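Local coordinates for citrate lyase subunit beta-like protein (Mycobacterium tuberculosis H37Rv, PDB 6ARB) that binds magnesium and, as a homotrimeric lyase of the HpcH/HpaI aldolase family, may play a role in fatty acid biosynthesis, at residues A[94-99]-A[108-113]; A[99-104]-A[129-134]; A[142-147]-A[161-166]; A[201-206]-A[227-232]; A[241-246]-A[267-272]. One frame throughout, in Å; residues are numbered along the deposited sequence. Where two conformers were deposited one is given.

All but contact 5 belong to a TIM barrel of eight parallel strands. Contacts 1 and 2 share Pro-99, their centres are 11 Å apart and their segments alternate along the chain; contacts 3, 4 and 5 follow in series. At the mouth, Lys-100 NZ of contact 2 makes a 2.8 Å salt bridge to Asp-146 OD2 of contact 3, which binds magnesium. Contact 4 lies across the chain's centre from contacts 1 and 2 and passes, through Pro-231, to contact 5, whose centre is 18 Å further on. There, helices 233-246 and 262-276 extend from the barrel, and His-267 bonds to Glu-145 of a neighbouring subunit, so the trimer brings this outlying pair to another chain's active site.

Contact 1 of 5, residues A[94-99]-A[108-113]; sequences TTVMLP and IELAPR
Val-96 and Leu-98 of barrel strand 95-98 meet Leu-110 and Arg-113 inside a beta-alpha-beta crossover, where the loop after helix 104-108 doubles back to enter the adjacent parallel strand 114-119. Two apolar touches and one arginine stem make the join. Leu-110 sends CD1 between the two strand residues: it lies 4.1 Å from Val-96 CG2 and 4.2 Å from Leu-98 CB. The other methyl of Val-96, CG1, meets Arg-113 CD at 4.0 Å, the two side chains crossing at about a right angle. Arg-113 also runs past the N-terminal start of the strand. Its CB is 3.3 Å from Thr-94 O and its CG 3.6 Å from the same Thr-94 O; with CG anti to the carbonyl carbon (chi1 -73°) and the chain extended on to NE, the guanidinium presents its edge to Thr-94 CA. There NE bonds to the carbonyl of Tyr-93. The loop is shaped by a type I turn from Ile-108 to Ala-111, a cis peptide before Pro-112, and a 3.1 Å bond from Arg-113 N to Leu-110 O. Gln-81 and Leu-88 of helix 79-88 add further packing. The chemistry is thus split: Leu-110 and Val-96 join through methyl groups alone, while Arg-113 uses its methylenes for packing and its NE to hold a backbone carbonyl just ahead of the strand.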
# COMPACT_ATOMS: atom_id res chain seq x y z
N THR A 94 5.46 -30.05 14.62
CA THR A 94 6.12 -28.96 15.34
C THR A 94 5.87 -27.57 14.75
O THR A 94 6.20 -26.57 15.37
CB THR A 94 7.64 -29.17 15.42
OG1 THR A 94 8.17 -29.25 14.10
CG2 THR A 94 7.97 -30.45 16.18
N THR A 95 5.31 -27.53 13.54
CA THR A 95 4.96 -26.25 12.92
C THR A 95 3.44 -26.17 12.73
O THR A 95 2.82 -27.13 12.26
CB THR A 95 5.69 -26.05 11.57
OG1 THR A 95 7.10 -26.18 11.76
CG2 THR A 95 5.40 -24.67 11.00
N VAL A 96 2.86 -25.05 13.15
CA VAL A 96 1.44 -24.79 12.96
C VAL A 96 1.20 -23.51 12.18
O VAL A 96 2.02 -22.58 12.21
CB VAL A 96 0.68 -24.67 14.30
CG1 VAL A 96 0.58 -26.02 15.01
CG2 VAL A 96 1.32 -23.60 15.18
N MET A 97 0.06 -23.45 11.51
CA MET A 97 -0.37 -22.23 10.85
C MET A 97 -1.53 -21.64 11.64
O MET A 97 -2.50 -22.33 11.94
CB MET A 97 -0.82 -22.52 9.41
CG MET A 97 -1.36 -21.27 8.71
SD MET A 97 -1.81 -21.60 7.00
CE MET A 97 -0.18 -21.80 6.27
N LEU A 98 -1.40 -20.36 11.98
CA LEU A 98 -2.37 -19.67 12.82
C LEU A 98 -3.25 -18.79 11.96
O LEU A 98 -2.79 -17.78 11.42
CB LEU A 98 -1.64 -18.81 13.86
CG LEU A 98 -2.53 -17.85 14.65
CD1 LEU A 98 -3.52 -18.63 15.50
CD2 LEU A 98 -1.67 -16.93 15.52
N PRO A 99 -4.53 -19.16 11.82
CA PRO A 99 -5.42 -18.32 11.01
C PRO A 99 -5.87 -17.09 11.79
O PRO A 99 -5.82 -17.08 13.04
CB PRO A 99 -6.60 -19.25 10.74
CG PRO A 99 -6.67 -20.08 11.96
CD PRO A 99 -5.26 -20.27 12.46
N ILE A 108 3.05 -15.88 20.09
CA ILE A 108 3.94 -16.23 21.19
C ILE A 108 3.35 -17.32 22.08
O ILE A 108 4.07 -18.18 22.59
CB ILE A 108 4.31 -14.99 22.02
CG1 ILE A 108 5.09 -14.00 21.14
CG2 ILE A 108 5.11 -15.39 23.26
CD1 ILE A 108 5.15 -12.60 21.69
N GLU A 109 2.03 -17.31 22.24
CA GLU A 109 1.42 -18.30 23.12
C GLU A 109 1.47 -19.71 22.53
O GLU A 109 1.16 -20.68 23.21
CB GLU A 109 -0.00 -17.90 23.49
CG GLU A 109 -0.99 -17.88 22.34
CD GLU A 109 -2.36 -17.42 22.79
OE1 GLU A 109 -3.29 -17.35 21.96
OE2 GLU A 109 -2.51 -17.12 24.00
N LEU A 110 1.89 -19.82 21.27
CA LEU A 110 2.01 -21.13 20.62
C LEU A 110 3.39 -21.78 20.80
O LEU A 110 3.60 -22.92 20.38
CB LEU A 110 1.66 -21.02 19.13
CG LEU A 110 0.23 -20.58 18.85
CD1 LEU A 110 0.01 -20.42 17.34
CD2 LEU A 110 -0.77 -21.57 19.44
N ALA A 111 4.32 -21.06 21.43
CA ALA A 111 5.61 -21.65 21.82
C ALA A 111 5.38 -22.98 22.53
O ALA A 111 4.41 -23.13 23.26
CB ALA A 111 6.41 -20.70 22.72
N PRO A 112 6.30 -23.94 22.32
CA PRO A 112 7.55 -23.79 21.57
C PRO A 112 7.43 -24.22 20.12
O PRO A 112 8.45 -24.50 19.50
CB PRO A 112 8.47 -24.76 22.30
CG PRO A 112 7.56 -25.89 22.65
CD PRO A 112 6.19 -25.28 22.91
N ARG A 113 6.22 -24.28 19.57
CA ARG A 113 6.07 -24.65 18.17
C ARG A 113 6.45 -23.49 17.23
O ARG A 113 6.37 -22.32 17.61
CB ARG A 113 4.64 -25.13 17.88
CG ARG A 113 4.36 -26.52 18.45
CD ARG A 113 3.26 -27.26 17.68
NE ARG A 113 3.04 -28.59 18.23
CZ ARG A 113 2.27 -28.84 19.29
NH1 ARG A 113 1.65 -27.84 19.91
NH2 ARG A 113 2.13 -30.08 19.73

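Contact 2 of 5, residues A[99-104]-A[129-134]; sequences PKAESA and AEIAAA
Ile-131 and Ala-134, at the end of helix 128-133, pack against Ala-101 and Ala-104 in the loop that leaves strand 95-98. The apolar contacts are small and spread along the loop. Ala-104 CB and Ala-134 CB face each other at 4.1 Å, and Ala-101 CB stands 4.4 Å from Ile-131 CD1. A second set brings hydrocarbon against backbone. Ile-131 runs alongside the loop backbone: its CG1, anti to the carbonyl carbon (chi1 -62°), is 3.8 Å from Ser-103 C, and CD1, one bond further, reaches Ala-101 O at 3.5 Å and Glu-102 C at 3.8 Å. In return Ala-104 CB sits 3.5 Å from Glu-130 O. The backbones come close here, with Ala-104 CA and Ile-131 CA 4.4 Å apart, a closeness consistent with the small side chain of Ala-104.

The polar bonds run along the loop or into the barrel and do not join the two segments. Ser-103, the N-cap of helix 104-108, turns its OG to the backbone N of Gln-106, whose side-chain OE1 accepts from Glu-102 N. Ser-103 N, by contrast, is buried here with no partner. Glu-102 OE1 bonds to Thr-121, and Lys-100 pairs with Glu-44. Such a loop at the C-terminal mouth of a strand is where TIM barrels carry their active-site residues; here Lys-100 N bonds to Glu-120, a magnesium ligand, while the isoleucine packs the outer side of the same loop.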
# COMPACT_ATOMS: atom_id res chain seq x y z
N PRO A 99 -4.53 -19.16 11.82
CA PRO A 99 -5.42 -18.32 11.01
C PRO A 99 -5.87 -17.09 11.79
O PRO A 99 -5.82 -17.08 13.04
CB PRO A 99 -6.60 -19.25 10.74
CG PRO A 99 -6.67 -20.08 11.96
CD PRO A 99 -5.26 -20.27 12.46
N LYS A 100 -6.26 -16.06 11.05
CA LYS A 100 -6.72 -14.80 11.63
C LYS A 100 -5.69 -14.26 12.62
O LYS A 100 -6.05 -13.72 13.67
CB LYS A 100 -8.08 -14.97 12.32
CG LYS A 100 -9.25 -15.22 11.36
CD LYS A 100 -9.82 -16.61 11.56
CE LYS A 100 -11.12 -16.79 10.78
NZ LYS A 100 -10.95 -17.69 9.61
N ALA A 101 -4.41 -14.40 12.29
CA ALA A 101 -3.34 -13.87 13.13
C ALA A 101 -3.49 -12.36 13.28
O ALA A 101 -3.53 -11.63 12.29
CB ALA A 101 -1.97 -14.23 12.57
N GLU A 102 -3.57 -11.89 14.53
CA GLU A 102 -3.89 -10.50 14.79
C GLU A 102 -2.99 -9.79 15.80
O GLU A 102 -3.07 -8.57 15.93
CB GLU A 102 -5.36 -10.39 15.21
CG GLU A 102 -6.29 -10.50 14.01
CD GLU A 102 -7.75 -10.35 14.37
OE1 GLU A 102 -8.53 -10.05 13.45
OE2 GLU A 102 -8.12 -10.54 15.54
N SER A 103 -2.14 -10.53 16.50
CA SER A 103 -1.17 -9.91 17.41
C SER A 103 0.04 -10.81 17.63
O SER A 103 -0.03 -12.03 17.46
CB SER A 103 -1.82 -9.60 18.77
OG SER A 103 -2.05 -10.81 19.49
N ALA A 104 1.16 -10.21 18.02
CA ALA A 104 2.33 -10.98 18.40
C ALA A 104 1.98 -11.98 19.53
O ALA A 104 2.44 -13.13 19.51
CB ALA A 104 3.46 -10.05 18.83
N ALA A 129 3.77 -6.24 11.13
CA ALA A 129 5.18 -6.21 11.49
C ALA A 129 5.41 -6.79 12.88
O ALA A 129 6.38 -7.52 13.09
CB ALA A 129 5.74 -4.77 11.38
N GLU A 130 4.51 -6.48 13.81
CA GLU A 130 4.57 -7.03 15.17
C GLU A 130 4.43 -8.56 15.16
O GLU A 130 5.13 -9.28 15.89
CB GLU A 130 3.48 -6.42 16.04
CG GLU A 130 3.74 -4.97 16.48
CD GLU A 130 3.62 -3.94 15.36
OE1 GLU A 130 2.90 -4.19 14.36
OE2 GLU A 130 4.24 -2.86 15.48
N ILE A 131 3.50 -9.06 14.35
CA ILE A 131 3.31 -10.49 14.16
C ILE A 131 4.57 -11.16 13.58
O ILE A 131 5.05 -12.18 14.11
CB ILE A 131 2.07 -10.77 13.28
CG1 ILE A 131 0.81 -10.23 13.97
CG2 ILE A 131 1.96 -12.25 12.95
CD1 ILE A 131 -0.40 -10.14 13.05
N ALA A 132 5.14 -10.57 12.54
CA ALA A 132 6.35 -11.12 11.90
C ALA A 132 7.52 -11.17 12.88
O ALA A 132 8.29 -12.15 12.89
CB ALA A 132 6.74 -10.31 10.68
N ALA A 133 7.66 -10.12 13.67
CA ALA A 133 8.77 -10.02 14.62
C ALA A 133 8.68 -11.01 15.79
O ALA A 133 9.68 -11.27 16.44
CB ALA A 133 8.90 -8.60 15.13
N ALA A 134 7.50 -11.55 16.06
CA ALA A 134 7.32 -12.49 17.17
C ALA A 134 8.28 -13.69 17.08
O ALA A 134 8.48 -14.25 16.00
CB ALA A 134 5.88 -12.96 17.24

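Contact 3 of 5, residues A[142-147]-A[161-166]; sequences WGAEDL and GAYRDV. With MG (magnesium ion), chain D; PYR (pyruvic acid), chain E.
Ala-144 and Tyr-163 approach with their CA atoms 8.4 Å apart, and Leu-147 and Val-166 keep a similar spacing, so side chains bridge the gap. The ring of Tyr-163 is central. Trp-142 comes at it edge first, CH2 standing 3.9 Å above the middle of the phenol face, a T-shaped pair with planes at 66°. Trp-142 gets there with CG between its backbone N and carbonyl carbon (chi1 75°). Ala-144 CB approaches the same ring obliquely, 3.5 Å from Tyr-163 CE1, and Leu-147 CD2 reaches the carbonyl of Val-166. In the Glu-145 conformer described, one of two, a water lying in the plane of the tyrosine ring joins Tyr-163 OH to Glu-145 OE2, which Ser-156 also holds.

Away from the tyrosine, the first turn of helix 144-151, with Gly-143 at the N-cap position, holds pyruvate. Glu-145 N gives a 3.0 Å bond to pyruvate O and Asp-146 N a 2.9 Å bond to OXT, an arrangement in which the helix N-terminus probably favours the carboxylate. Asp-146 OD2 binds the magnesium ion at 2.2 Å beside pyruvate OXT and O3, two waters and Glu-120. The contact therefore spans from strand 137-142, which ends at Trp-142, through helix 144-151 to the start of helix 165-180, whose Ala-167 and Arg-171 also touch the indole.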
# COMPACT_ATOMS: atom_id res chain seq x y z
N TRP A 142 -0.86 -14.57 3.62
CA TRP A 142 -2.02 -13.71 3.63
C TRP A 142 -3.22 -14.44 2.99
O TRP A 142 -3.06 -15.37 2.19
CB TRP A 142 -1.72 -12.40 2.91
CG TRP A 142 -1.67 -12.53 1.41
CD1 TRP A 142 -0.69 -13.11 0.67
CD2 TRP A 142 -2.66 -12.07 0.49
NE1 TRP A 142 -1.00 -13.03 -0.67
CE2 TRP A 142 -2.21 -12.40 -0.81
CE3 TRP A 142 -3.88 -11.40 0.63
CZ2 TRP A 142 -2.94 -12.08 -1.95
CZ3 TRP A 142 -4.61 -11.09 -0.51
CH2 TRP A 142 -4.13 -11.43 -1.78
N GLY A 143 -4.42 -14.05 3.40
CA GLY A 143 -5.64 -14.71 2.95
C GLY A 143 -6.63 -13.68 2.46
O GLY A 143 -7.09 -12.84 3.24
N ALA A 144 -6.96 -13.74 1.17
CA ALA A 144 -7.77 -12.70 0.54
C ALA A 144 -9.25 -12.82 0.89
O ALA A 144 -9.96 -11.82 0.99
CB ALA A 144 -7.58 -12.74 -0.97
N GLU A 145 -9.71 -14.05 1.09
CA GLU A 145 -11.15 -14.28 1.25
C GLU A 145 -11.67 -13.93 2.64
O GLU A 145 -12.69 -13.24 2.75
CB GLU A 145 -11.53 -15.70 0.84
CG GLU A 145 -10.96 -16.09 -0.52
CD GLU A 145 -11.35 -15.10 -1.61
OE1 GLU A 145 -12.51 -14.63 -1.59
OE2 GLU A 145 -10.52 -14.80 -2.50
N ASP A 146 -10.99 -14.38 3.68
CA ASP A 146 -11.31 -13.92 5.03
C ASP A 146 -11.09 -12.41 5.17
O ASP A 146 -11.84 -11.74 5.88
CB ASP A 146 -10.51 -14.69 6.09
CG ASP A 146 -11.32 -15.79 6.74
OD1 ASP A 146 -12.49 -15.56 7.11
OD2 ASP A 146 -10.80 -16.90 6.89
N LEU A 147 -10.09 -11.88 4.48
CA LEU A 147 -9.89 -10.44 4.47
C LEU A 147 -11.17 -9.72 4.03
O LEU A 147 -11.70 -8.87 4.75
CB LEU A 147 -8.73 -10.03 3.55
CG LEU A 147 -8.51 -8.52 3.41
CD1 LEU A 147 -8.24 -7.85 4.75
CD2 LEU A 147 -7.40 -8.21 2.41
N GLY A 161 -10.78 -10.39 -13.10
CA GLY A 161 -10.07 -11.39 -12.32
C GLY A 161 -8.94 -10.90 -11.41
O GLY A 161 -8.45 -11.64 -10.57
N ALA A 162 -8.51 -9.66 -11.57
CA ALA A 162 -7.44 -9.18 -10.70
C ALA A 162 -7.98 -9.00 -9.29
O ALA A 162 -9.18 -8.78 -9.11
CB ALA A 162 -6.84 -7.88 -11.21
N TYR A 163 -7.10 -9.10 -8.31
CA TYR A 163 -7.46 -8.79 -6.94
C TYR A 163 -7.78 -7.31 -6.82
O TYR A 163 -7.12 -6.48 -7.44
CB TYR A 163 -6.33 -9.11 -5.97
CG TYR A 163 -6.27 -10.55 -5.54
CD1 TYR A 163 -7.32 -11.13 -4.83
CD2 TYR A 163 -5.14 -11.32 -5.81
CE1 TYR A 163 -7.25 -12.47 -4.42
CE2 TYR A 163 -5.05 -12.64 -5.40
CZ TYR A 163 -6.10 -13.21 -4.71
OH TYR A 163 -6.00 -14.52 -4.31
N ARG A 164 -8.79 -6.99 -6.03
CA ARG A 164 -9.06 -5.60 -5.73
C ARG A 164 -7.90 -5.01 -4.92
O ARG A 164 -7.06 -5.75 -4.36
CB ARG A 164 -10.40 -5.45 -5.01
CG ARG A 164 -11.57 -6.06 -5.82
CD ARG A 164 -12.90 -5.87 -5.12
NE ARG A 164 -14.00 -6.54 -5.82
CZ ARG A 164 -14.69 -6.03 -6.83
NH1 ARG A 164 -14.38 -4.84 -7.32
NH2 ARG A 164 -15.69 -6.72 -7.37
N ASP A 165 -7.87 -3.68 -4.87
CA ASP A 165 -6.73 -2.94 -4.33
C ASP A 165 -6.38 -3.34 -2.91
O ASP A 165 -5.22 -3.54 -2.61
CB ASP A 165 -6.98 -1.43 -4.42
CG ASP A 165 -6.65 -0.85 -5.80
OD1 ASP A 165 -6.34 -1.62 -6.74
OD2 ASP A 165 -6.71 0.40 -5.93
N VAL A 166 -7.38 -3.46 -2.05
CA VAL A 166 -7.10 -3.75 -0.64
C VAL A 166 -6.40 -5.10 -0.44
O VAL A 166 -5.57 -5.28 0.45
CB VAL A 166 -8.35 -3.62 0.26
CG1 VAL A 166 -9.33 -4.75 -0.03
CG2 VAL A 166 -7.94 -3.64 1.72
MG MG D . -9.19 -17.96 5.88
C PYR E . -8.41 -17.18 3.18
O PYR E . -8.24 -16.54 2.05
OXT PYR E . -9.40 -16.80 3.94
CA PYR E . -7.56 -18.24 3.54
O3 PYR E . -7.88 -19.10 4.48
CB PYR E . -6.24 -18.40 2.85
O HOH W 1 -7.87 -16.01 -2.62
O HOH W 2 -10.87 -19.63 5.67
O HOH W 3 -8.87 -19.05 7.84

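Contact 4 of 5, residues A[201-206]-A[227-232]; sequences EEARDA and KAYRPS
Ala-203 and Ala-228 touch methyl to methyl, CB to CB 3.4 Å, closer than carbons usually pack, where helix 196-209 meets the end of helix 221-228. Beside this pair Arg-204 lays the base of its chain on the same alanine, CG 3.7 Å from Ala-228 CB and 3.8 Å from Ala-228 O. The CA atoms of Arg-204 and Ala-228 are 4.9 Å apart, a spacing the small alanine allows. Arg-204 makes this touch through CG, which chi1 (-72°) sets anti to the carbonyl carbon; beyond it the chain bends at chi3.

Tyr-229 covers the next turn of the helix. Its CE1 approaches the backbone obliquely, 3.7 Å from Ala-203 O, and stands 4.3 Å from Ala-203 CB. The ring ends with OH 3.5 Å from Ala-206 CB, so the tyrosine spans one turn, from Ala-203 to Ala-206. Although its CB does not aim at the helix, the chi1 of -87° carries the ring end inward.

Further out, the phenol is held by Thr-214 of barrel strand 213-216, to which OH is hydrogen-bonded, and Phe-211 and Pro-16 pack against Tyr-229. On the other side of helix 196-209, Asp-205 makes salt bridges to Arg-171 and to Arg-164 of a neighbouring subunit. The interface thus relies on alanines for closeness and on one tyrosine for reach: its ring packs against helix 196-209, while its single polar atom is satisfied by the barrel strand.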
# COMPACT_ATOMS: atom_id res chain seq x y z
N GLU A 201 0.28 -16.99 -13.85
CA GLU A 201 0.55 -15.55 -13.77
C GLU A 201 0.89 -15.12 -12.35
O GLU A 201 1.86 -14.39 -12.12
CB GLU A 201 -0.66 -14.75 -14.25
CG GLU A 201 -1.04 -15.00 -15.69
CD GLU A 201 -2.35 -14.33 -16.07
OE1 GLU A 201 -2.77 -13.38 -15.36
OE2 GLU A 201 -2.98 -14.76 -17.06
N GLU A 202 0.07 -15.57 -11.40
CA GLU A 202 0.24 -15.21 -9.99
C GLU A 202 1.53 -15.76 -9.42
O GLU A 202 2.28 -15.05 -8.74
CB GLU A 202 -0.94 -15.73 -9.16
CG GLU A 202 -2.20 -14.91 -9.28
CD GLU A 202 -3.32 -15.37 -8.35
OE1 GLU A 202 -3.23 -16.47 -7.74
OE2 GLU A 202 -4.30 -14.60 -8.23
N ALA A 203 1.79 -17.03 -9.69
CA ALA A 203 2.97 -17.72 -9.18
C ALA A 203 4.26 -17.17 -9.76
O ALA A 203 5.28 -17.14 -9.08
CB ALA A 203 2.86 -19.21 -9.43
N ARG A 204 4.23 -16.76 -11.03
CA ARG A 204 5.43 -16.20 -11.65
C ARG A 204 5.75 -14.86 -11.01
O ARG A 204 6.91 -14.58 -10.69
CB ARG A 204 5.26 -16.05 -13.16
CG ARG A 204 5.29 -17.38 -13.90
CD ARG A 204 4.99 -17.24 -15.39
NE ARG A 204 6.09 -16.63 -16.13
CZ ARG A 204 6.11 -15.36 -16.52
NH1 ARG A 204 5.07 -14.57 -16.26
NH2 ARG A 204 7.15 -14.88 -17.19
N ASP A 205 4.72 -14.06 -10.80
CA ASP A 205 4.88 -12.80 -10.08
C ASP A 205 5.35 -13.01 -8.65
O ASP A 205 6.26 -12.34 -8.17
CB ASP A 205 3.56 -12.03 -10.08
CG ASP A 205 3.64 -10.77 -9.26
OD1 ASP A 205 3.11 -10.77 -8.14
OD2 ASP A 205 4.25 -9.78 -9.73
N ALA A 206 4.71 -13.95 -7.95
CA ALA A 206 5.14 -14.33 -6.61
C ALA A 206 6.62 -14.66 -6.54
O ALA A 206 7.34 -14.17 -5.67
CB ALA A 206 4.32 -15.51 -6.12
N LYS A 227 6.79 -25.10 -11.78
CA LYS A 227 7.21 -24.58 -13.07
C LYS A 227 7.32 -23.06 -13.04
O LYS A 227 8.27 -22.50 -13.55
CB LYS A 227 6.23 -25.02 -14.15
CG LYS A 227 6.58 -24.57 -15.56
CD LYS A 227 5.80 -25.32 -16.63
CE LYS A 227 4.59 -24.53 -17.15
NZ LYS A 227 3.37 -24.64 -16.28
N ALA A 228 6.33 -22.41 -12.42
CA ALA A 228 6.32 -20.94 -12.37
C ALA A 228 7.50 -20.37 -11.58
O ALA A 228 7.95 -19.26 -11.85
CB ALA A 228 5.00 -20.44 -11.81
N TYR A 229 7.99 -21.13 -10.60
CA TYR A 229 9.09 -20.66 -9.76
C TYR A 229 10.45 -20.90 -10.43
O TYR A 229 11.48 -20.49 -9.93
CB TYR A 229 9.02 -21.28 -8.35
CG TYR A 229 8.15 -20.51 -7.36
CD1 TYR A 229 6.75 -20.52 -7.47
CD2 TYR A 229 8.71 -19.78 -6.31
CE1 TYR A 229 5.95 -19.80 -6.56
CE2 TYR A 229 7.91 -19.06 -5.40
CZ TYR A 229 6.53 -19.09 -5.53
OH TYR A 229 5.74 -18.39 -4.66
N ARG A 230 10.43 -21.57 -11.58
CA ARG A 230 11.62 -21.65 -12.42
C ARG A 230 11.59 -20.51 -13.43
O ARG A 230 10.65 -20.39 -14.21
CB ARG A 230 11.70 -22.99 -13.16
CG ARG A 230 12.90 -23.09 -14.09
CD ARG A 230 13.03 -24.46 -14.73
NE ARG A 230 14.42 -24.78 -15.05
CZ ARG A 230 15.06 -24.37 -16.14
NH1 ARG A 230 14.43 -23.61 -17.03
NH2 ARG A 230 16.32 -24.71 -16.34
N PRO A 231 12.63 -19.66 -13.43
CA PRO A 231 12.61 -18.53 -14.37
C PRO A 231 12.56 -19.01 -15.82
O PRO A 231 13.02 -20.11 -16.14
CB PRO A 231 13.93 -17.80 -14.07
CG PRO A 231 14.78 -18.79 -13.35
CD PRO A 231 13.85 -19.70 -12.61
N SER A 232 11.97 -18.20 -16.69
CA SER A 232 11.80 -18.59 -18.08
C SER A 232 13.13 -18.75 -18.82
O SER A 232 14.18 -18.29 -18.36
CB SER A 232 10.91 -17.59 -18.82
OG SER A 232 11.35 -16.26 -18.58

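Contact 5 of 5, residues A[241-246]-A[267-272]; sequences RVLAAS and HAETML
Leu-243 of helix 233-246 carries most of this meeting with Ala-268, Glu-269 and Leu-272 of helix 262-276. Its CB points at the facing helix, and with CG anti to the carbonyl carbon (chi1 -79°) the branch point comes down on the alanine, Leu-243 CG lying 3.7 Å from Ala-268 CB. From there the two methyls part company. CD2 turns to the glutamate, lying 3.6 Å from Glu-269 CG and 3.8 Å from Glu-269 OE1; the leucine and glutamate chains cross at about a right angle. CD1 meets Leu-272 tip to tip, 3.4 Å from its CD1, a tight spacing for two methyls, and is also near Glu-269 CG. Val-242, one residue back, adds CG1, which stands 3.7 Å from the same Ala-268 CB and so flanks that methyl together with Leu-243.

The helix segments cross steeply, their axes 9.8 Å apart at a signed angle of -127°. Within the first segment, Ser-246 OG donates to the Leu-243 carbonyl at 2.7 Å from O, tilted 30° from the carbonyl plane. Phe-255 of strand 253-255 and Leu-265 also lean on Val-242, while His-267 NE2 bonds to Glu-145 O of a neighbouring subunit. The two helices meet here through van der Waals packing of side chains: a leucine divides itself among three residues, with the glutamate lending its CG methylene and keeping OE1 at the margin of the contact.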
# COMPACT_ATOMS: atom_id res chain seq x y z
N ARG A 241 24.10 -14.02 -19.60
CA ARG A 241 24.79 -12.96 -20.33
C ARG A 241 25.35 -11.88 -19.40
O ARG A 241 26.54 -11.57 -19.42
CB ARG A 241 23.87 -12.33 -21.40
CG ARG A 241 23.54 -13.26 -22.58
CD ARG A 241 23.11 -12.49 -23.84
NE ARG A 241 22.04 -11.52 -23.59
CZ ARG A 241 20.75 -11.84 -23.45
NH1 ARG A 241 20.36 -13.10 -23.52
NH2 ARG A 241 19.86 -10.89 -23.23
N VAL A 242 24.47 -11.31 -18.58
CA VAL A 242 24.82 -10.17 -17.75
C VAL A 242 25.87 -10.51 -16.69
O VAL A 242 26.71 -9.67 -16.35
CB VAL A 242 23.57 -9.56 -17.07
CG1 VAL A 242 23.05 -10.46 -15.95
CG2 VAL A 242 23.88 -8.18 -16.53
N LEU A 243 25.81 -11.72 -16.16
CA LEU A 243 26.76 -12.15 -15.14
C LEU A 243 28.11 -12.42 -15.78
O LEU A 243 29.15 -12.16 -15.17
CB LEU A 243 26.25 -13.37 -14.38
CG LEU A 243 25.21 -13.14 -13.29
CD1 LEU A 243 24.68 -14.47 -12.79
CD2 LEU A 243 25.80 -12.34 -12.13
N ALA A 244 28.10 -12.95 -17.00
CA ALA A 244 29.33 -13.19 -17.75
C ALA A 244 29.97 -11.85 -18.06
O ALA A 244 31.17 -11.68 -17.88
CB ALA A 244 29.04 -13.96 -19.05
N ALA A 245 29.16 -10.91 -18.53
CA ALA A 245 29.65 -9.57 -18.82
C ALA A 245 30.23 -8.90 -17.57
O ALA A 245 31.24 -8.20 -17.64
CB ALA A 245 28.54 -8.73 -19.43
N SER A 246 29.58 -9.12 -16.43
CA SER A 246 29.99 -8.45 -15.19
C SER A 246 31.40 -8.87 -14.75
O SER A 246 32.10 -8.12 -14.07
CB SER A 246 28.97 -8.71 -14.07
OG SER A 246 29.09 -10.02 -13.53
N HIS A 267 19.85 -10.17 -8.84
CA HIS A 267 18.64 -10.69 -9.50
C HIS A 267 18.99 -11.87 -10.40
O HIS A 267 18.32 -12.91 -10.40
CB HIS A 267 17.99 -9.60 -10.34
CG HIS A 267 17.46 -8.44 -9.56
ND1 HIS A 267 16.91 -7.33 -10.16
CD2 HIS A 267 17.43 -8.20 -8.23
CE1 HIS A 267 16.55 -6.45 -9.23
NE2 HIS A 267 16.86 -6.95 -8.05
N ALA A 268 20.05 -11.69 -11.19
CA ALA A 268 20.49 -12.70 -12.15
C ALA A 268 20.96 -13.97 -11.45
O ALA A 268 20.63 -15.10 -11.86
CB ALA A 268 21.62 -12.12 -13.00
N GLU A 269 21.74 -13.78 -10.40
CA GLU A 269 22.21 -14.90 -9.60
C GLU A 269 21.02 -15.65 -8.99
O GLU A 269 21.01 -16.88 -8.91
CB GLU A 269 23.15 -14.40 -8.50
CG GLU A 269 24.43 -13.75 -9.06
CD GLU A 269 25.30 -13.13 -7.99
OE1 GLU A 269 26.26 -12.42 -8.34
OE2 GLU A 269 25.00 -13.36 -6.79
N THR A 270 20.02 -14.89 -8.57
CA THR A 270 18.87 -15.49 -7.94
C THR A 270 18.10 -16.34 -8.94
O THR A 270 17.61 -17.40 -8.59
CB THR A 270 17.97 -14.45 -7.26
OG1 THR A 270 18.62 -14.01 -6.06
CG2 THR A 270 16.62 -15.05 -6.89
N MET A 271 18.01 -15.85 -10.18
CA MET A 271 17.34 -16.61 -11.23
C MET A 271 18.07 -17.93 -11.46
O MET A 271 17.45 -18.99 -11.61
CB MET A 271 17.31 -15.82 -12.54
CG MET A 271 16.37 -14.61 -12.57
SD MET A 271 16.64 -13.81 -14.17
CE MET A 271 15.60 -12.35 -14.02
N LEU A 272 19.40 -17.88 -11.49
CA LEU A 272 20.18 -19.08 -11.77
C LEU A 272 20.17 -20.05 -10.59
O LEU A 272 20.15 -21.26 -10.76
CB LEU A 272 21.62 -18.73 -12.16
CG LEU A 272 21.72 -18.06 -13.53
CD1 LEU A 272 22.98 -17.23 -13.65
CD2 LEU A 272 21.63 -19.10 -14.68